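Side-chain contact in SdbC (Legionella pneumophila subsp. pneumophila, PDB 4KSN), which is an effector protein of unknown molecular function, seen here as its C-terminal domain, a three-stranded antiparallel sheet with a long loop: residues A[51-54]-A[55-59]. The protein carries 1 engineered substitution. Numbering follows the deposited sequence.
Sequences DEMP and RPLES. Engineered in segment 51-54: Met-53 (natural residue Leu).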
# COMPACT_ATOMS: atom_id res chain seq x y z
N ASP A 51 7.35 -19.39 4.71
CA ASP A 51 7.01 -19.66 3.34
C ASP A 51 5.87 -18.77 2.96
O ASP A 51 4.91 -18.58 3.73
CB ASP A 51 6.59 -21.11 3.11
CG ASP A 51 7.76 -22.09 3.10
OD1 ASP A 51 8.94 -21.70 3.00
OD2 ASP A 51 7.48 -23.30 3.15
N GLU A 52 5.93 -18.25 1.76
CA GLU A 52 4.88 -17.33 1.31
C GLU A 52 3.53 -18.00 1.14
O GLU A 52 3.41 -19.08 0.57
CB GLU A 52 5.32 -16.66 0.01
CG GLU A 52 4.44 -15.47 -0.35
CD GLU A 52 4.73 -14.89 -1.73
OE1 GLU A 52 5.86 -15.07 -2.27
OE2 GLU A 52 3.82 -14.23 -2.25
N MSE A 53 2.50 -17.34 1.65
CA MSE A 53 1.13 -17.82 1.53
C MSE A 53 0.26 -16.64 1.12
O MSE A 53 -0.36 -15.99 1.96
CB MSE A 53 0.58 -18.39 2.82
CG MSE A 53 1.25 -19.69 3.18
SE MSE A 53 -0.16 -21.02 3.39
CE MSE A 53 -1.44 -20.03 4.40
N PRO A 54 0.22 -16.35 -0.20
CA PRO A 54 -0.42 -15.13 -0.68
C PRO A 54 -1.88 -15.01 -0.26
O PRO A 54 -2.57 -16.01 -0.18
CB PRO A 54 -0.33 -15.28 -2.21
CG PRO A 54 0.84 -16.21 -2.41
CD PRO A 54 0.68 -17.20 -1.30
N ARG A 55 -2.30 -13.80 0.04
CA ARG A 55 -3.68 -13.48 0.38
C ARG A 55 -4.45 -12.98 -0.89
O ARG A 55 -3.86 -12.37 -1.76
CB ARG A 55 -3.65 -12.38 1.44
CG ARG A 55 -2.97 -12.80 2.78
CD ARG A 55 -3.46 -14.12 3.33
NE ARG A 55 -3.16 -14.23 4.77
CZ ARG A 55 -2.07 -14.80 5.29
NH1 ARG A 55 -1.14 -15.41 4.53
NH2 ARG A 55 -1.92 -14.81 6.61
N PRO A 56 -5.77 -13.22 -0.96
CA PRO A 56 -6.54 -13.89 0.06
C PRO A 56 -6.27 -15.36 0.03
O PRO A 56 -5.98 -15.92 -1.02
CB PRO A 56 -8.01 -13.61 -0.37
CG PRO A 56 -7.94 -13.41 -1.84
CD PRO A 56 -6.60 -12.78 -2.09
N LEU A 57 -6.36 -15.99 1.20
CA LEU A 57 -6.23 -17.41 1.26
C LEU A 57 -7.51 -17.94 0.67
O LEU A 57 -8.56 -17.33 0.81
CB LEU A 57 -6.09 -17.90 2.70
CG LEU A 57 -4.86 -17.36 3.43
CD1 LEU A 57 -4.93 -17.65 4.93
CD2 LEU A 57 -3.58 -17.89 2.85
N GLU A 58 -7.43 -19.12 0.07
CA GLU A 58 -8.60 -19.76 -0.53
C GLU A 58 -9.29 -20.70 0.45
O GLU A 58 -8.66 -21.28 1.33
CB GLU A 58 -8.15 -20.54 -1.76
CG GLU A 58 -7.36 -19.67 -2.74
CD GLU A 58 -7.51 -20.10 -4.20
OE1 GLU A 58 -7.09 -19.32 -5.08
OE2 GLU A 58 -8.05 -21.19 -4.45
N SER A 59 -10.59 -20.88 0.27
CA SER A 59 -11.35 -21.87 1.01
C SER A 59 -11.68 -23.03 0.11
O SER A 59 -11.81 -22.87 -1.11
CB SER A 59 -12.68 -21.26 1.47
OG SER A 59 -13.55 -22.28 1.89
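Met-53, Arg-55 and Leu-57 meet at a proline-rich bend with a cis peptide bond between Arg-55 and Pro-56. The bend belongs to the long loop that joins strands 26-33 and 62-71 of the SdbC C-terminal domain. The Arg-55 side chain folds back past Pro-54, and its NH1 donates a hydrogen bond to Met-53 O at 2.7 Å. The N-H...O angle is 142°. The oxygen lies in the guanidinium plane, and NH1 lies in the carbonyl plane. A bend at chi2 (-49°) helps turn the Arg-55 chain back toward that carbonyl. NH1 also hydrogen-bonds to Ser-43 O, so the guanidinium ties two parts of the loop together. Leu-57 CD1 sits 3.9 Å above one face of the guanidinium, nearer its border than its middle. Met-53 is an engineered residue, present as selenomethionine. Its side chain crosses that of Leu-57 at about a right angle. A second subunit packs here too: its Leu-23 touches Met-53, and Glu-27 OE2 and Tyr-19 OH of that subunit hydrogen-bond to Leu-57 N and O. Within the bend, Leu-57 CD2 lies 3.7 Å from Pro-54 O, while Met-53 CE presses on the same methyl at a tight 3.4 Å.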